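Local coordinates for protein interleukin 22 (PDB 4O6K) that probably acts as a secreted helical cytokine of the interleukin-10 family, signalling through cell-surface receptors in immune defence, at residues 32-37 against 131-136; 52-57 against 102-107. All blocks are in the same frame, centred on the assembly; numbering follows the deposited sequence.

Interaction 1: residues 32-37 against 131-136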
# COMPACT_ATOMS: atom_id res chain seq x y z
N ARG A 32 8.95 -2.69 -10.55
CA ARG A 32 8.01 -2.39 -9.48
C ARG A 32 7.37 -1.01 -9.61
O ARG A 32 7.96 -0.09 -10.19
CB ARG A 32 8.71 -2.52 -8.13
CG ARG A 32 9.97 -1.68 -8.00
CD ARG A 32 10.67 -1.95 -6.68
NE ARG A 32 9.89 -1.48 -5.54
CZ ARG A 32 9.94 -2.03 -4.33
NH1 ARG A 32 10.74 -3.06 -4.10
NH2 ARG A 32 9.20 -1.54 -3.35
N LEU A 33 6.17 -0.87 -9.06
CA LEU A 33 5.46 0.40 -9.05
C LEU A 33 5.71 1.15 -7.75
O LEU A 33 5.87 2.37 -7.75
CB LEU A 33 3.96 0.18 -9.27
CG LEU A 33 3.58 -0.44 -10.62
CD1 LEU A 33 2.08 -0.66 -10.72
CD2 LEU A 33 4.08 0.43 -11.76
N LEU A 34 5.72 0.42 -6.63
CA LEU A 34 6.06 1.01 -5.34
C LEU A 34 7.50 1.49 -5.33
O LEU A 34 8.39 0.79 -5.81
CB LEU A 34 5.88 -0.00 -4.20
CG LEU A 34 4.51 -0.25 -3.57
CD1 LEU A 34 4.66 -1.28 -2.46
CD2 LEU A 34 3.93 1.04 -3.02
N PRO A 35 7.73 2.70 -4.81
CA PRO A 35 9.11 3.12 -4.55
C PRO A 35 9.77 2.15 -3.57
O PRO A 35 9.12 1.72 -2.62
CB PRO A 35 8.95 4.51 -3.93
CG PRO A 35 7.63 4.99 -4.42
CD PRO A 35 6.76 3.77 -4.53
N TYR A 36 11.04 1.82 -3.80
CA TYR A 36 11.73 0.87 -2.95
C TYR A 36 12.25 1.53 -1.68
O TYR A 36 12.97 2.53 -1.73
CB TYR A 36 12.88 0.21 -3.70
CG TYR A 36 13.80 -0.61 -2.83
CD1 TYR A 36 13.40 -1.84 -2.32
CD2 TYR A 36 15.08 -0.15 -2.51
CE1 TYR A 36 14.24 -2.59 -1.52
CE2 TYR A 36 15.92 -0.90 -1.71
CZ TYR A 36 15.50 -2.11 -1.22
OH TYR A 36 16.34 -2.85 -0.42
N PHE A 37 11.86 0.97 -0.53
CA PHE A 37 12.38 1.43 0.75
C PHE A 37 13.33 0.39 1.32
O PHE A 37 12.93 -0.74 1.62
CB PHE A 37 11.24 1.69 1.74
CG PHE A 37 10.57 3.02 1.56
CD1 PHE A 37 9.69 3.25 0.52
CD2 PHE A 37 10.82 4.06 2.45
CE1 PHE A 37 9.07 4.48 0.36
CE2 PHE A 37 10.21 5.29 2.30
CZ PHE A 37 9.34 5.50 1.26
N ASN A 131 1.18 -6.04 -0.35
CA ASN A 131 1.83 -6.77 0.74
C ASN A 131 3.15 -6.10 1.13
O ASN A 131 3.47 -5.98 2.31
CB ASN A 131 2.07 -8.22 0.33
CG ASN A 131 2.43 -9.12 1.51
OD1 ASN A 131 2.61 -10.32 1.35
ND2 ASN A 131 2.51 -8.53 2.70
N THR A 132 3.90 -5.66 0.12
CA THR A 132 5.18 -4.98 0.34
C THR A 132 4.98 -3.63 1.03
O THR A 132 5.76 -3.24 1.91
CB THR A 132 5.93 -4.77 -0.99
OG1 THR A 132 6.21 -6.04 -1.59
CG2 THR A 132 7.23 -4.01 -0.77
N LEU A 133 3.94 -2.91 0.63
CA LEU A 133 3.60 -1.62 1.25
C LEU A 133 3.26 -1.81 2.72
O LEU A 133 3.65 -1.00 3.57
CB LEU A 133 2.42 -0.97 0.51
CG LEU A 133 1.92 0.38 1.03
CD1 LEU A 133 3.04 1.40 1.08
CD2 LEU A 133 0.78 0.88 0.16
N TYR A 134 2.54 -2.88 3.02
CA TYR A 134 2.16 -3.23 4.39
C TYR A 134 3.40 -3.48 5.24
O TYR A 134 3.46 -3.10 6.41
CB TYR A 134 1.27 -4.47 4.39
CG TYR A 134 0.24 -4.52 5.49
CD1 TYR A 134 -0.78 -3.58 5.55
CD2 TYR A 134 0.28 -5.52 6.45
CE1 TYR A 134 -1.73 -3.63 6.55
CE2 TYR A 134 -0.67 -5.58 7.46
CZ TYR A 134 -1.68 -4.63 7.50
OH TYR A 134 -2.63 -4.68 8.49
N HIS A 135 4.39 -4.12 4.63
CA HIS A 135 5.68 -4.38 5.26
C HIS A 135 6.42 -3.08 5.58
O HIS A 135 7.03 -2.95 6.64
CB HIS A 135 6.52 -5.28 4.35
CG HIS A 135 8.00 -5.09 4.50
ND1 HIS A 135 8.65 -5.23 5.71
CD2 HIS A 135 8.95 -4.78 3.59
CE1 HIS A 135 9.94 -5.01 5.54
NE2 HIS A 135 10.15 -4.74 4.26
N TYR A 136 6.38 -2.13 4.64
CA TYR A 136 6.99 -0.82 4.84
C TYR A 136 6.35 -0.11 6.03
O TYR A 136 7.05 0.45 6.88
CB TYR A 136 6.86 0.03 3.58
CG TYR A 136 7.72 -0.44 2.43
CD1 TYR A 136 8.66 -1.45 2.60
CD2 TYR A 136 7.59 0.12 1.17
CE1 TYR A 136 9.45 -1.89 1.56
CE2 TYR A 136 8.38 -0.31 0.11
CZ TYR A 136 9.30 -1.31 0.31
OH TYR A 136 10.08 -1.75 -0.74

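Interaction 2: residues 52-57 against 102-107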
# COMPACT_ATOMS: atom_id res chain seq x y z
N ALA A 52 2.16 5.99 4.33
CA ALA A 52 0.76 6.14 4.69
C ALA A 52 0.00 6.95 3.65
O ALA A 52 -1.19 6.74 3.43
CB ALA A 52 0.64 6.80 6.06
N ARG A 53 0.71 7.86 3.00
CA ARG A 53 0.10 8.70 1.97
C ARG A 53 -0.09 7.87 0.71
O ARG A 53 -1.06 8.04 -0.03
CB ARG A 53 0.96 9.93 1.69
CG ARG A 53 0.18 11.08 1.09
CD ARG A 53 -0.79 11.57 2.15
NE ARG A 53 -1.87 12.40 1.63
CZ ARG A 53 -2.48 13.34 2.35
NH1 ARG A 53 -2.11 13.55 3.60
NH2 ARG A 53 -3.46 14.05 1.81
N ILE A 54 0.87 6.98 0.45
CA ILE A 54 0.78 6.03 -0.65
C ILE A 54 -0.36 5.04 -0.39
O ILE A 54 -1.07 4.65 -1.32
CB ILE A 54 2.11 5.26 -0.83
CG1 ILE A 54 3.22 6.23 -1.26
CG2 ILE A 54 1.96 4.15 -1.85
CD1 ILE A 54 4.59 5.58 -1.37
N LEU A 55 -0.53 4.66 0.87
CA LEU A 55 -1.61 3.77 1.28
C LEU A 55 -2.96 4.41 0.96
O LEU A 55 -3.89 3.74 0.51
CB LEU A 55 -1.51 3.43 2.76
CG LEU A 55 -2.60 2.50 3.29
CD1 LEU A 55 -2.59 1.18 2.54
CD2 LEU A 55 -2.44 2.27 4.79
N LYS A 56 -3.04 5.71 1.21
CA LYS A 56 -4.23 6.50 0.91
C LYS A 56 -4.60 6.39 -0.56
O LYS A 56 -5.76 6.17 -0.91
CB LYS A 56 -4.00 7.97 1.25
CG LYS A 56 -5.17 8.89 0.94
CD LYS A 56 -4.93 10.26 1.56
CE LYS A 56 -6.09 11.20 1.28
NZ LYS A 56 -7.37 10.62 1.76
N TYR A 57 -3.60 6.54 -1.41
CA TYR A 57 -3.77 6.43 -2.86
C TYR A 57 -4.21 5.02 -3.25
O TYR A 57 -5.02 4.84 -4.16
CB TYR A 57 -2.48 6.81 -3.58
CG TYR A 57 -2.68 7.15 -5.04
CD1 TYR A 57 -3.04 8.43 -5.43
CD2 TYR A 57 -2.52 6.18 -6.02
CE1 TYR A 57 -3.23 8.75 -6.76
CE2 TYR A 57 -2.71 6.49 -7.36
CZ TYR A 57 -3.06 7.77 -7.72
OH TYR A 57 -3.25 8.09 -9.05
N PRO A 102 8.62 13.60 -2.96
CA PRO A 102 9.00 13.02 -4.25
C PRO A 102 8.60 11.56 -4.45
O PRO A 102 8.24 11.17 -5.55
CB PRO A 102 10.53 13.14 -4.25
CG PRO A 102 10.85 14.21 -3.30
CD PRO A 102 9.73 14.30 -2.30
N LEU A 103 8.67 10.76 -3.38
CA LEU A 103 8.39 9.33 -3.48
C LEU A 103 6.91 9.03 -3.68
O LEU A 103 6.56 8.09 -4.38
CB LEU A 103 8.92 8.61 -2.24
CG LEU A 103 10.44 8.57 -2.11
CD1 LEU A 103 10.87 7.92 -0.80
CD2 LEU A 103 11.07 7.85 -3.30
N VAL A 104 6.04 9.84 -3.11
CA VAL A 104 4.64 9.69 -3.29
C VAL A 104 4.31 10.03 -4.72
O VAL A 104 3.65 9.32 -5.34
CB VAL A 104 3.84 10.57 -2.33
CG1 VAL A 104 2.37 10.48 -2.57
CG2 VAL A 104 4.16 10.23 -0.91
N LYS A 105 4.83 11.12 -5.23
CA LYS A 105 4.62 11.49 -6.62
C LYS A 105 5.16 10.41 -7.57
O LYS A 105 4.58 10.13 -8.56
CB LYS A 105 5.22 12.84 -6.93
CG LYS A 105 4.32 14.00 -6.62
CD LYS A 105 5.09 15.26 -6.41
CE LYS A 105 5.99 15.07 -5.22
NZ LYS A 105 5.59 15.78 -4.00
N GLN A 106 6.26 9.81 -7.20
CA GLN A 106 6.85 8.76 -8.03
C GLN A 106 5.92 7.61 -8.28
O GLN A 106 5.73 7.17 -9.39
CB GLN A 106 8.15 8.24 -7.46
CG GLN A 106 8.82 7.22 -8.33
CD GLN A 106 10.06 6.62 -7.68
OE1 GLN A 106 10.86 7.32 -7.18
NE2 GLN A 106 10.17 5.34 -7.69
N PHE A 107 5.32 7.13 -7.21
CA PHE A 107 4.36 6.07 -7.30
C PHE A 107 3.22 6.45 -8.24
O PHE A 107 2.90 5.73 -9.15
CB PHE A 107 3.83 5.64 -5.96
CG PHE A 107 2.76 4.63 -6.09
CD1 PHE A 107 3.05 3.40 -6.54
CD2 PHE A 107 1.45 4.95 -5.83
CE1 PHE A 107 2.08 2.47 -6.70
CE2 PHE A 107 0.45 4.04 -5.98
CZ PHE A 107 0.77 2.79 -6.43

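Interaction 1: residues 32-37 against 131-136
Leu34 and Phe37 bring a largely extended, non-helical run, residues 32-37, alongside helix 130-140, with CA atoms 7.5 Å apart at Leu34 and Leu133 and 7.1 Å at Phe37 and Tyr136. In this all-helical fold of the IL-10 cytokine family, the run belongs to the loop after helix 10-24 and packs against the last helix of the chain. Tyr136 buries more surface than any other residue here: with CG beside the backbone N (chi1 -70°), its ring is laid against Phe37 CB and its hydroxyl brought to Arg32. Phe37 CB sits over the centre of one face in a CH-pi contact, 3.8 Å from the Tyr136 ring centroid, while Thr132 O lies toward the rim of the opposite face. The two rings meet obliquely, Phe37 CD1 lying 3.8 Å from Tyr136 CE2. About one turn earlier in the helix, Leu34 CD1 rests 3.7 Å from Leu133 CB, their side chains crossing at about a right angle. Glu129 takes hydrogen bonds from the backbone N atoms of Leu33 and Leu34. Arg32 bends at chi3, and its NE donates a nearly straight bond to Leu34 O, which probably helps fix the guanidinium, nearly coplanar with the Tyr136 ring although Tyr136 OH is tilted from the guanidinium plane. The Tyr136 hydroxyl accepts two bonds, one from Arg32 NH2 at 2.8 Å and a weak one from Phe37 N at 3.3 Å.

Interaction 2: residues 52-57 against 102-107
Arg53 opens the contact with the aliphatic root of its side chain: CB lies 4.1 Å from Val104 CG2, whereas the chain bends at chi2 and carries the guanidinium away from helix 102-117; NH1 makes a long, weak ion pair with Asp97. The helix segments run nearly parallel, their N-to-C directions 25° apart and their axes 9.8 Å apart at closest approach, as neighbours in the helical bundle of an IL-10-type cytokine. Ile54 comes next and is the residue nearest the partner backbone, its CA 5.9 Å from that of Val104. Its two branches divide the work. CG1, beside the backbone N (chi1 -65°), slides past Val104 in the opposite direction, 4.1 Å from Val104 CG2, and the extended chain beyond it carries CD1 toward Leu103 O. CG2 instead stands 4.1 Å above one face of the Phe107 ring, offset toward its rim, with Phe107 CD2 as the nearest atom. Ile54 also touches Leu34 and Leu133, so it faces the interior of the bundle. One turn later, Tyr57 points its CB toward the partner helix, with CG opposite the backbone N across the CA-CB bond. Tyr57 CD2 approaches the edge of Phe107 near its plane, 3.7 Å from Phe107 CE2. The ring planes are almost perpendicular, at 88°, with centroids 6.0 Å apart. Tyr57 also stacks on His61, and the Phe107 ring meets that of Tyr58. No hydrogen bond or salt bridge joins the two segments; their association therefore rests on dispersion and hydrophobic burial, and probably owes its fit to the shapes of the branched and aromatic side chains.

Overall arrangement
In this C-terminal portion of a longer protein, interaction 2 is nested along the chain inside the loop closed by interaction 1, and the two touch, their centres about 10 Å apart. Residues 32-37 lie between helix 130-140 and helix 102-117 and join them: Leu33 and Pro35 pack on Phe107, and Pro35 and Phe37 on Leu103. Helix 47-62 belongs to both neighbourhoods, since Leu133 meets Ile54. Interaction 1 is mostly buried, with exposed Arg32 and Tyr36 at its margin, and combines apolar packing with hydrogen bonds at a phenol oxygen. Interaction 2 is partly buried and wholly apolar, a helix-helix seam whose partly exposed members are Arg53, Tyr57 and Leu103.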